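Local coordinates for protein FAD-binding oxidoreductase (Gulosibacter chungangensis, PDB 7PBG) that oxidises 4-ethylphenol and probably related 4-alkylphenols with a covalently bound FAD, consistent with dehydrogenation to 4-vinylphenols, at residues T238-L243 / Y325-Q330; I277-T282 / L428-I433; F396-V401 / M438-L443. All coordinates share one frame; numbering follows the deposited sequence.

Interaction 1 of 3, residues T238-L243 / Y325-Q330; sequences TPPEML and YGPRWQ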
loop_
_atom_site.group_PDB
_atom_site.type_symbol
_atom_site.label_atom_id
_atom_site.label_comp_id
_atom_site.label_asym_id
_atom_site.label_seq_id
_atom_site.Cartn_x
_atom_site.Cartn_y
_atom_site.Cartn_z
ATOM N N THR A 238 -5.930 8.508 -19.117
ATOM C CA THR A 238 -7.250 8.972 -19.545
ATOM C C THR A 238 -7.898 7.891 -20.403
ATOM O O THR A 238 -7.351 7.493 -21.418
ATOM C CB THR A 238 -7.133 10.306 -20.312
ATOM O OG1 THR A 238 -6.460 11.274 -19.503
ATOM C CG2 THR A 238 -8.477 10.831 -20.752
ATOM N N PRO A 239 -9.110 7.435 -20.025
ATOM C CA PRO A 239 -9.845 6.422 -20.778
ATOM C C PRO A 239 -10.531 7.055 -21.977
ATOM O O PRO A 239 -10.580 8.252 -22.113
ATOM C CB PRO A 239 -10.870 5.867 -19.782
ATOM C CG PRO A 239 -11.114 7.029 -18.838
ATOM C CD PRO A 239 -9.844 7.867 -18.827
ATOM N N PRO A 240 -11.013 6.247 -22.939
ATOM C CA PRO A 240 -11.648 6.817 -24.123
ATOM C C PRO A 240 -12.853 7.737 -23.835
ATOM O O PRO A 240 -13.028 8.797 -24.468
ATOM C CB PRO A 240 -12.105 5.573 -24.902
ATOM C CG PRO A 240 -11.269 4.440 -24.393
ATOM C CD PRO A 240 -10.822 4.803 -22.983
ATOM N N GLU A 241 -13.686 7.340 -22.872
ATOM C CA GLU A 241 -14.908 8.071 -22.488
ATOM C C GLU A 241 -15.156 7.927 -21.002
ATOM O O GLU A 241 -14.651 6.958 -20.423
ATOM C CB GLU A 241 -16.090 7.494 -23.272
ATOM C CG GLU A 241 -17.230 8.431 -23.421
ATOM C CD GLU A 241 -18.119 8.190 -24.639
ATOM O OE1 GLU A 241 -17.740 7.484 -25.590
ATOM O OE2 GLU A 241 -19.168 8.746 -24.621
ATOM N N MET A 242 -15.929 8.848 -20.439
ATOM C CA MET A 242 -16.377 8.787 -19.046
ATOM C C MET A 242 -17.812 9.304 -19.005
ATOM O O MET A 242 -18.127 10.295 -19.706
ATOM C CB MET A 242 -15.467 9.628 -18.160
ATOM C CG MET A 242 -14.079 9.133 -18.179
ATOM S SD MET A 242 -12.908 9.991 -17.107
ATOM C CE MET A 242 -12.455 11.325 -18.210
ATOM N N LEU A 243 -18.655 8.657 -18.236
ATOM C CA LEU A 243 -20.084 9.023 -18.107
ATOM C C LEU A 243 -20.516 8.899 -16.659
ATOM O O LEU A 243 -20.273 7.796 -16.047
ATOM C CB LEU A 243 -20.906 8.124 -19.017
ATOM C CG LEU A 243 -22.398 8.404 -19.045
ATOM C CD1 LEU A 243 -22.694 9.704 -19.760
ATOM C CD2 LEU A 243 -23.118 7.264 -19.742
ATOM N N TYR A 325 -16.110 4.433 -16.753
ATOM C CA TYR A 325 -14.869 4.777 -17.500
ATOM C C TYR A 325 -14.615 3.722 -18.557
ATOM O O TYR A 325 -14.636 2.525 -18.218
ATOM C CB TYR A 325 -13.653 4.822 -16.574
ATOM C CG TYR A 325 -13.838 5.705 -15.369
ATOM C CD1 TYR A 325 -13.329 6.990 -15.343
ATOM C CD2 TYR A 325 -14.585 5.292 -14.280
ATOM C CE1 TYR A 325 -13.487 7.825 -14.248
ATOM C CE2 TYR A 325 -14.787 6.131 -13.202
ATOM C CZ TYR A 325 -14.206 7.396 -13.157
ATOM O OH TYR A 325 -14.425 8.219 -12.067
ATOM N N GLY A 326 -14.290 4.147 -19.771
ATOM C CA GLY A 326 -13.750 3.222 -20.781
ATOM C C GLY A 326 -14.315 3.542 -22.144
ATOM O O GLY A 326 -14.920 4.585 -22.325
ATOM N N PRO A 327 -14.177 2.599 -23.086
ATOM C CA PRO A 327 -14.867 2.733 -24.352
ATOM C C PRO A 327 -16.372 2.651 -24.104
ATOM O O PRO A 327 -16.819 1.998 -23.146
ATOM C CB PRO A 327 -14.375 1.539 -25.167
ATOM C CG PRO A 327 -13.927 0.529 -24.159
ATOM C CD PRO A 327 -13.564 1.279 -22.880
ATOM N N ARG A 328 -17.143 3.243 -25.003
ATOM C CA ARG A 328 -18.611 3.309 -24.856
ATOM C C ARG A 328 -19.234 1.913 -24.736
ATOM O O ARG A 328 -20.223 1.785 -23.984
ATOM C CB ARG A 328 -19.247 4.118 -25.978
ATOM C CG ARG A 328 -20.652 4.598 -25.662
ATOM C CD ARG A 328 -20.768 5.476 -24.431
ATOM N NE ARG A 328 -22.154 5.797 -24.120
ATOM C CZ ARG A 328 -22.658 7.020 -23.870
ATOM N NH1 ARG A 328 -21.878 8.099 -23.807
ATOM N NH2 ARG A 328 -23.958 7.123 -23.616
ATOM N N TRP A 329 -18.714 0.887 -25.432
ATOM C CA TRP A 329 -19.307 -0.480 -25.346
ATOM C C TRP A 329 -19.291 -0.969 -23.914
ATOM O O TRP A 329 -20.235 -1.661 -23.509
ATOM C CB TRP A 329 -18.661 -1.502 -26.302
ATOM C CG TRP A 329 -17.170 -1.605 -26.225
ATOM C CD1 TRP A 329 -16.243 -1.021 -27.044
ATOM C CD2 TRP A 329 -16.434 -2.426 -25.316
ATOM N NE1 TRP A 329 -14.979 -1.355 -26.643
ATOM C CE2 TRP A 329 -15.064 -2.245 -25.614
ATOM C CE3 TRP A 329 -16.794 -3.315 -24.297
ATOM C CZ2 TRP A 329 -14.065 -2.845 -24.860
ATOM C CZ3 TRP A 329 -15.795 -3.931 -23.587
ATOM C CH2 TRP A 329 -14.459 -3.693 -23.863
ATOM N N GLN A 330 -18.241 -0.631 -23.179
ATOM C CA GLN A 330 -18.080 -1.042 -21.772
ATOM C C GLN A 330 -18.955 -0.161 -20.867
ATOM O O GLN A 330 -19.696 -0.688 -20.009
ATOM C CB GLN A 330 -16.612 -0.888 -21.378
ATOM C CG GLN A 330 -16.370 -1.278 -19.927
ATOM C CD GLN A 330 -14.908 -1.183 -19.567
ATOM O OE1 GLN A 330 -14.149 -0.404 -20.142
ATOM N NE2 GLN A 330 -14.513 -2.016 -18.623
HETATM O O HOH W 1 -15.890 5.271 -26.776
#
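E241 and R328 meet where an antiparallel strand pair gives way to a helix, with their carboxylate and guanidinium planes 61° apart. R328 NH1 donates to E241 OE2 at 2.9 Å; the oxygen lies close to the guanidinium plane, whereas the donor comes from above the plane of the carboxylate, so the salt bridge has a single prong. E241 is extended; R328 bends at chi2 (59°), which brings its CD alongside, 3.6 Å from E241 OE2. L243 CD2 lies over one guanidinium face toward the rim, and a water links E241 OE1 to R328 N in the first turn of helix 328-342, with P327 at its N-cap position. The other face of the sheet carries M242 and Y325, which form an oblique Met-aromatic contact (M242 SD to Y325 CD1 3.5 Å), while P239 CG sits at the ring edge. Between the two backbones, the bond from G326 N to E241 O is 2.9 Å long and almost straight. The backbone angles of G326 leave no room for a CB, which would jam against the carbonyl O of Y325. R328 also forms salt bridges with D332 and E354. A leucine in its place would probably leave E241, D332 and E354 without their shared positive mate. Charge on one face and sulfur-aromatic packing on the other thus join strand 241-249 to the strand-helix junction, the guanidinium plausibly offsetting three nearby acids.

Interaction 2 of 3, residues I277-T282 / L428-I433; sequences IVRNVT and LAQFII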
loop_
_atom_site.group_PDB
_atom_site.type_symbol
_atom_site.label_atom_id
_atom_site.label_comp_id
_atom_site.label_asym_id
_atom_site.label_seq_id
_atom_site.Cartn_x
_atom_site.Cartn_y
_atom_site.Cartn_z
ATOM N N ILE A 277 -20.403 7.784 -4.084
ATOM C CA ILE A 277 -20.798 8.455 -2.821
ATOM C C ILE A 277 -22.311 8.306 -2.644
ATOM O O ILE A 277 -23.060 8.242 -3.615
ATOM C CB ILE A 277 -20.333 9.923 -2.794
ATOM C CG1 ILE A 277 -20.934 10.743 -3.923
ATOM C CG2 ILE A 277 -18.809 9.987 -2.830
ATOM C CD1 ILE A 277 -20.698 12.251 -3.812
ATOM N N VAL A 278 -22.734 8.347 -1.410
ATOM C CA VAL A 278 -24.176 8.299 -1.062
ATOM C C VAL A 278 -24.394 9.456 -0.109
ATOM O O VAL A 278 -23.926 9.347 1.061
ATOM C CB VAL A 278 -24.602 6.958 -0.438
ATOM C CG1 VAL A 278 -26.117 6.934 -0.301
ATOM C CG2 VAL A 278 -24.101 5.765 -1.240
ATOM N N ARG A 279 -24.933 10.572 -0.591
ATOM C CA ARG A 279 -25.090 11.723 0.331
ATOM C C ARG A 279 -26.552 11.963 0.652
ATOM O O ARG A 279 -27.465 11.652 -0.149
ATOM C CB ARG A 279 -24.436 12.993 -0.196
ATOM C CG ARG A 279 -24.788 13.378 -1.597
ATOM C CD ARG A 279 -24.103 14.727 -1.832
ATOM N NE ARG A 279 -22.673 14.878 -1.553
ATOM C CZ ARG A 279 -21.975 15.988 -1.874
ATOM N NH1 ARG A 279 -22.583 17.038 -2.421
ATOM N NH2 ARG A 279 -20.680 16.066 -1.611
ATOM N N ASN A 280 -26.752 12.605 1.790
ATOM C CA ASN A 280 -28.112 13.027 2.176
ATOM C C ASN A 280 -28.464 14.333 1.470
ATOM O O ASN A 280 -27.576 15.051 0.978
ATOM C CB ASN A 280 -28.293 13.072 3.676
ATOM C CG ASN A 280 -27.550 14.156 4.418
ATOM O OD1 ASN A 280 -26.604 14.761 3.921
ATOM N ND2 ASN A 280 -27.967 14.363 5.653
ATOM N N VAL A 281 -29.757 14.652 1.479
ATOM C CA VAL A 281 -30.244 15.871 0.766
ATOM C C VAL A 281 -29.587 17.108 1.369
ATOM O O VAL A 281 -29.231 18.074 0.602
ATOM C CB VAL A 281 -31.777 15.960 0.746
ATOM C CG1 VAL A 281 -32.399 16.098 2.106
ATOM C CG2 VAL A 281 -32.209 17.106 -0.158
ATOM N N THR A 282 -29.337 17.137 2.661
ATOM C CA THR A 282 -28.767 18.362 3.256
ATOM C C THR A 282 -27.399 18.668 2.637
ATOM O O THR A 282 -27.093 19.880 2.397
ATOM C CB THR A 282 -28.652 18.226 4.774
ATOM O OG1 THR A 282 -29.936 17.808 5.233
ATOM C CG2 THR A 282 -28.291 19.538 5.430
ATOM N N LEU A 428 -24.519 16.949 7.664
ATOM C CA LEU A 428 -24.306 16.593 6.261
ATOM C C LEU A 428 -23.651 15.215 6.277
ATOM O O LEU A 428 -22.678 15.016 7.015
ATOM C CB LEU A 428 -23.437 17.651 5.588
ATOM C CG LEU A 428 -24.172 18.946 5.243
ATOM C CD1 LEU A 428 -24.742 19.651 6.468
ATOM C CD2 LEU A 428 -23.217 19.857 4.494
ATOM N N ALA A 429 -24.224 14.283 5.541
ATOM C CA ALA A 429 -23.854 12.865 5.690
ATOM C C ALA A 429 -23.437 12.336 4.338
ATOM O O ALA A 429 -24.122 12.622 3.323
ATOM C CB ALA A 429 -24.986 12.064 6.276
ATOM N N GLN A 430 -22.342 11.593 4.314
ATOM C CA GLN A 430 -22.026 10.783 3.130
ATOM C C GLN A 430 -21.706 9.374 3.632
ATOM O O GLN A 430 -21.067 9.223 4.677
ATOM C CB GLN A 430 -20.949 11.539 2.376
ATOM C CG GLN A 430 -20.526 10.925 1.056
ATOM C CD GLN A 430 -19.912 12.031 0.242
ATOM O OE1 GLN A 430 -20.609 12.903 -0.294
ATOM N NE2 GLN A 430 -18.600 12.081 0.242
ATOM N N PHE A 431 -22.115 8.380 2.882
ATOM C CA PHE A 431 -21.668 6.993 3.133
ATOM C C PHE A 431 -20.988 6.520 1.866
ATOM O O PHE A 431 -21.429 6.845 0.781
ATOM C CB PHE A 431 -22.817 6.069 3.493
ATOM C CG PHE A 431 -23.408 6.279 4.857
ATOM C CD1 PHE A 431 -22.971 5.536 5.952
ATOM C CD2 PHE A 431 -24.332 7.277 5.044
ATOM C CE1 PHE A 431 -23.515 5.769 7.202
ATOM C CE2 PHE A 431 -24.864 7.512 6.300
ATOM C CZ PHE A 431 -24.470 6.743 7.370
ATOM N N ILE A 432 -19.880 5.811 2.028
ATOM C CA ILE A 432 -19.104 5.274 0.870
ATOM C C ILE A 432 -18.721 3.842 1.244
ATOM O O ILE A 432 -18.162 3.646 2.361
ATOM C CB ILE A 432 -17.864 6.141 0.589
ATOM C CG1 ILE A 432 -18.194 7.595 0.257
ATOM C CG2 ILE A 432 -17.013 5.493 -0.497
ATOM C CD1 ILE A 432 -16.997 8.509 0.361
ATOM N N ILE A 433 -18.975 2.902 0.342
ATOM C CA ILE A 433 -18.200 1.628 0.312
ATOM C C ILE A 433 -16.974 1.849 -0.609
ATOM O O ILE A 433 -17.158 2.056 -1.789
ATOM C CB ILE A 433 -19.114 0.471 -0.104
ATOM C CG1 ILE A 433 -20.185 0.244 0.970
ATOM C CG2 ILE A 433 -18.292 -0.794 -0.322
ATOM C CD1 ILE A 433 -21.334 -0.569 0.484
#
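R279 places CG between its backbone N and carbonyl carbon (chi1 51°) and bends at chi3, while Q430 sends CG anti to its own N (chi1 -176°) and continues extended; together these torsions bring Q430 OE1 to the edge of the guanidinium. The two belong to neighbouring antiparallel strands in the large sheet of a VAO/PCMH-type flavoprotein, where they form a non-hydrogen-bonded pair. R279 NE donates to Q430 OE1 at 3.1 Å, nearly along the C=O axis, and the two planes are only 17° apart; a weak second bond comes from NH2. I277 packs on the same amide, its CG2 3.7 Å from Q430 NE2. The arginine is further fixed by a salt bridge from NH1 to D284 and a cation-pi contact with F283, and it lies close to the FAD-binding E152. V278 and F431 occupy the other face of the sheet, against helix 255-266, and their backbones are joined by a bond of 2.7 Å from F431 N to V278 O. Where the strand ends, the side chains of T282 and L428 cross at about a right angle, with T282 CG2 3.7 Å from L428 CD1. N280 N still donates to A429 O in the strand ladder, but its side chain already N-caps helix 281-288: OD1 takes F283 N, and also accepts A429 N at 2.9 Å, a donor well above the amide plane.

Interaction 3 of 3, residues F396-V401 / M438-L443; sequences FFYAPV and MHHICL. With FAD (flavin-adenine dinucleotide), chain C.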
loop_
_atom_site.group_PDB
_atom_site.type_symbol
_atom_site.label_atom_id
_atom_site.label_comp_id
_atom_site.label_asym_id
_atom_site.label_seq_id
_atom_site.Cartn_x
_atom_site.Cartn_y
_atom_site.Cartn_z
ATOM N N PHE A 396 -16.086 19.926 11.111
ATOM C CA PHE A 396 -15.312 19.232 12.157
ATOM C C PHE A 396 -15.667 17.766 12.040
ATOM O O PHE A 396 -16.686 17.370 12.549
ATOM C CB PHE A 396 -15.665 19.887 13.487
ATOM C CG PHE A 396 -14.912 19.427 14.708
ATOM C CD1 PHE A 396 -13.630 19.864 14.945
ATOM C CD2 PHE A 396 -15.490 18.547 15.619
ATOM C CE1 PHE A 396 -12.933 19.464 16.073
ATOM C CE2 PHE A 396 -14.802 18.157 16.749
ATOM C CZ PHE A 396 -13.530 18.611 16.982
ATOM N N PHE A 397 -14.835 16.992 11.332
ATOM C CA PHE A 397 -15.265 15.691 10.779
ATOM C C PHE A 397 -15.334 14.624 11.878
ATOM O O PHE A 397 -14.421 14.520 12.682
ATOM C CB PHE A 397 -14.330 15.220 9.661
ATOM C CG PHE A 397 -14.526 15.975 8.386
ATOM C CD1 PHE A 397 -15.645 15.752 7.589
ATOM C CD2 PHE A 397 -13.575 16.879 7.963
ATOM C CE1 PHE A 397 -15.844 16.491 6.433
ATOM C CE2 PHE A 397 -13.753 17.603 6.789
ATOM C CZ PHE A 397 -14.885 17.378 6.012
ATOM N N TYR A 398 -16.395 13.856 11.844
ATOM C CA TYR A 398 -16.502 12.514 12.481
ATOM C C TYR A 398 -16.643 11.513 11.349
ATOM O O TYR A 398 -17.724 11.457 10.738
ATOM C CB TYR A 398 -17.697 12.468 13.408
ATOM C CG TYR A 398 -18.033 11.092 13.934
ATOM C CD1 TYR A 398 -17.182 10.452 14.813
ATOM C CD2 TYR A 398 -19.190 10.444 13.545
ATOM C CE1 TYR A 398 -17.446 9.171 15.253
ATOM C CE2 TYR A 398 -19.495 9.182 14.035
ATOM C CZ TYR A 398 -18.605 8.536 14.870
ATOM O OH TYR A 398 -18.856 7.280 15.349
ATOM N N ALA A 399 -15.603 10.722 11.077
ATOM C CA ALA A 399 -15.629 9.838 9.881
ATOM C C ALA A 399 -15.196 8.417 10.229
ATOM O O ALA A 399 -14.080 8.029 9.918
ATOM C CB ALA A 399 -14.784 10.441 8.820
ATOM N N PRO A 400 -16.053 7.638 10.900
ATOM C CA PRO A 400 -15.666 6.278 11.216
ATOM C C PRO A 400 -15.755 5.304 10.046
ATOM O O PRO A 400 -16.588 5.426 9.171
ATOM C CB PRO A 400 -16.662 5.849 12.278
ATOM C CG PRO A 400 -17.902 6.660 11.973
ATOM C CD PRO A 400 -17.358 8.001 11.474
ATOM N N VAL A 401 -14.996 4.226 10.200
ATOM C CA VAL A 401 -14.933 3.150 9.200
ATOM C C VAL A 401 -15.513 1.900 9.865
ATOM O O VAL A 401 -15.313 1.691 11.060
ATOM C CB VAL A 401 -13.508 2.939 8.670
ATOM C CG1 VAL A 401 -12.491 2.613 9.742
ATOM C CG2 VAL A 401 -13.484 1.927 7.530
ATOM N N MET A 438 -16.749 0.321 4.799
ATOM C CA MET A 438 -17.773 1.386 4.743
ATOM C C MET A 438 -17.282 2.557 5.590
ATOM O O MET A 438 -16.912 2.395 6.745
ATOM C CB MET A 438 -19.146 0.892 5.225
ATOM C CG MET A 438 -20.296 1.921 5.004
ATOM S SD MET A 438 -21.862 1.129 5.403
ATOM C CE MET A 438 -21.737 1.078 7.196
ATOM N N HIS A 439 -17.307 3.745 4.986
ATOM C CA HIS A 439 -17.153 5.026 5.680
ATOM C C HIS A 439 -18.499 5.709 5.900
ATOM O O HIS A 439 -19.368 5.739 4.990
ATOM C CB HIS A 439 -16.259 5.953 4.842
ATOM C CG HIS A 439 -14.959 5.345 4.487
ATOM N ND1 HIS A 439 -13.812 5.578 5.233
ATOM C CD2 HIS A 439 -14.601 4.520 3.480
ATOM C CE1 HIS A 439 -12.796 4.933 4.690
ATOM N NE2 HIS A 439 -13.260 4.282 3.618
ATOM N N HIS A 440 -18.634 6.266 7.084
ATOM C CA HIS A 440 -19.674 7.241 7.454
ATOM C C HIS A 440 -18.974 8.574 7.589
ATOM O O HIS A 440 -18.135 8.720 8.481
ATOM C CB HIS A 440 -20.426 6.802 8.699
ATOM C CG HIS A 440 -21.282 7.863 9.277
ATOM N ND1 HIS A 440 -21.612 7.866 10.605
ATOM C CD2 HIS A 440 -21.901 8.924 8.708
ATOM C CE1 HIS A 440 -22.392 8.912 10.861
ATOM N NE2 HIS A 440 -22.599 9.566 9.692
ATOM N N ILE A 441 -19.237 9.512 6.696
ATOM C CA ILE A 441 -18.677 10.880 6.843
ATOM C C ILE A 441 -19.761 11.800 7.425
ATOM O O ILE A 441 -20.795 12.008 6.798
ATOM C CB ILE A 441 -18.179 11.427 5.502
ATOM C CG1 ILE A 441 -17.264 10.443 4.747
ATOM C CG2 ILE A 441 -17.551 12.772 5.755
ATOM C CD1 ILE A 441 -16.206 9.776 5.586
ATOM N N CYS A 442 -19.584 12.214 8.665
ATOM C CA CYS A 442 -20.431 13.202 9.364
ATOM C C CYS A 442 -19.711 14.528 9.243
ATOM O O CYS A 442 -18.628 14.712 9.855
ATOM C CB CYS A 442 -20.669 12.784 10.799
ATOM S SG CYS A 442 -21.448 14.085 11.775
ATOM N N LEU A 443 -20.229 15.365 8.377
ATOM C CA LEU A 443 -19.738 16.742 8.177
ATOM C C LEU A 443 -20.735 17.636 8.881
ATOM O O LEU A 443 -21.827 17.915 8.353
ATOM C CB LEU A 443 -19.665 16.995 6.683
ATOM C CG LEU A 443 -18.982 18.279 6.248
ATOM C CD1 LEU A 443 -18.672 18.199 4.755
ATOM C CD2 LEU A 443 -19.808 19.512 6.564
HETATM P PA FAD C . -1.976 20.052 4.476
HETATM O O1A FAD C . -2.767 20.867 5.447
HETATM O O2A FAD C . -0.810 20.701 3.770
HETATM O O5B FAD C . -1.433 18.791 5.235
HETATM C C5B FAD C . -2.252 18.032 6.112
HETATM C C4B FAD C . -1.353 17.397 7.144
HETATM O O4B FAD C . -0.438 16.452 6.516
HETATM C C3B FAD C . -0.427 18.353 7.912
HETATM O O3B FAD C . -1.109 18.980 8.995
HETATM C C2B FAD C . 0.746 17.438 8.298
HETATM O O2B FAD C . 0.396 16.690 9.447
HETATM C C1B FAD C . 0.869 16.564 7.054
HETATM N N9A FAD C . 1.736 17.089 6.032
HETATM C C8A FAD C . 1.344 17.761 4.918
HETATM N N7A FAD C . 2.350 18.093 4.164
HETATM C C5A FAD C . 3.467 17.674 4.847
HETATM C C6A FAD C . 4.828 17.701 4.526
HETATM N N6A FAD C . 5.309 18.291 3.424
HETATM N N1A FAD C . 5.682 17.172 5.431
HETATM C C2A FAD C . 5.175 16.582 6.544
HETATM N N3A FAD C . 3.911 16.468 6.927
HETATM C C4A FAD C . 3.097 17.045 6.019
HETATM N N1 FAD C . -10.412 15.555 2.381
HETATM C C2 FAD C . -10.276 14.517 1.574
HETATM O O2 FAD C . -9.265 13.771 1.645
HETATM N N3 FAD C . -11.162 14.268 0.592
HETATM C C4 FAD C . -12.298 15.006 0.420
HETATM O O4 FAD C . -13.045 14.775 -0.550
HETATM C C4X FAD C . -12.509 16.075 1.271
HETATM N N5 FAD C . -13.604 16.770 1.117
HETATM C C5X FAD C . -13.780 17.833 1.969
HETATM C C6 FAD C . -14.935 18.611 1.808
HETATM C C7 FAD C . -15.171 19.733 2.579
HETATM C C7M FAD C . -16.426 20.549 2.353
HETATM C C8 FAD C . -14.208 20.099 3.544
HETATM C C8M FAD C . -14.419 21.307 4.405
HETATM C C9 FAD C . -13.084 19.322 3.736
HETATM C C9A FAD C . -12.826 18.183 2.950
HETATM N N10 FAD C . -11.674 17.412 3.077
HETATM C C10 FAD C . -11.472 16.334 2.227
HETATM C "C1'" FAD C . -10.589 17.768 4.028
HETATM C "C2'" FAD C . -9.529 18.703 3.423
HETATM O "O2'" FAD C . -10.155 19.773 2.636
HETATM C "C3'" FAD C . -8.522 18.027 2.469
HETATM O "O3'" FAD C . -8.101 16.795 3.001
HETATM C "C4'" FAD C . -7.280 18.858 2.120
HETATM O "O4'" FAD C . -6.729 18.415 0.870
HETATM C "C5'" FAD C . -6.242 18.767 3.205
HETATM O "O5'" FAD C . -5.462 19.966 3.299
HETATM P P FAD C . -4.093 20.136 2.496
HETATM O O1P FAD C . -3.789 21.601 2.397
HETATM O O2P FAD C . -4.246 19.356 1.229
HETATM O O3P FAD C . -3.004 19.415 3.419
HETATM O O HOH W 2 -18.801 3.471 9.357
#
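Y398 has C442 CB at its ring edge, 3.9 Å from CD2, while P400 CD of its own strand rests over the centre of one face. The tyrosine also turns an edge toward the face of H440 in an offset edge-to-face pair, planes 89° apart and centroids 6.0 Å apart. H440 is held by hydrogen bonds with Y427 and Q412, and its ring stacks with F431. On the H439 ring, V401 CG2 covers one face near the rim; Y208 of the second subunit meets this histidine edge-to-face, bringing the end of the strand pair to the dimer contact. F397 offers its edge to the flavin, CZ lying 3.5 Å from FAD C9. With CG anti to its carbonyl carbon (chi1 -75°), the phenylalanine runs side by side with L443, whose CG is 3.6 Å from F397 CE1, and I441 CG2 approaches obliquely. Y92 stacks with the F397 ring.

The backbones run antiparallel. Y398 and C442 exchange two backbone bonds, and H440 N meets P400 O almost head-on at 3.0 Å. The intervening P400 N carries no hydrogen, so H440 O instead receives the CA-H of A399, at 3.1 Å from CA, and lies beside P400 CD. A water also donates to P400 O.

F397 therefore presents only its C-H edge to the dimethylbenzene end of the isoalloxazine, next to H395, the covalent attachment residue; this part of the flavin is met by packing, while polar and covalent ties to FAD come from other residues such as Y169, R477 and H395.

Following the chain from the N terminus, interaction 1 closes first, joining 238-243 to 325-330 around a loop of 81 residues. Residues 277-282 lie within that loop but find their partner only at 428-433, so interactions 1 and 2 cross. Interaction 3 crosses interaction 2 in turn: 396-401 falls within its loop and pairs beyond it with 438-443. Interactions 1 and 3 simply follow in series. All three reach one antiparallel sheet, interaction 1 at a remote corner about 31 Å, centre to centre, from interaction 3. Interactions 2 and 3 touch directly, strands 426-433 and 438-447 being neighbours, so the ladder runs continuously from 277-280 to the flavin-side strand 393-402.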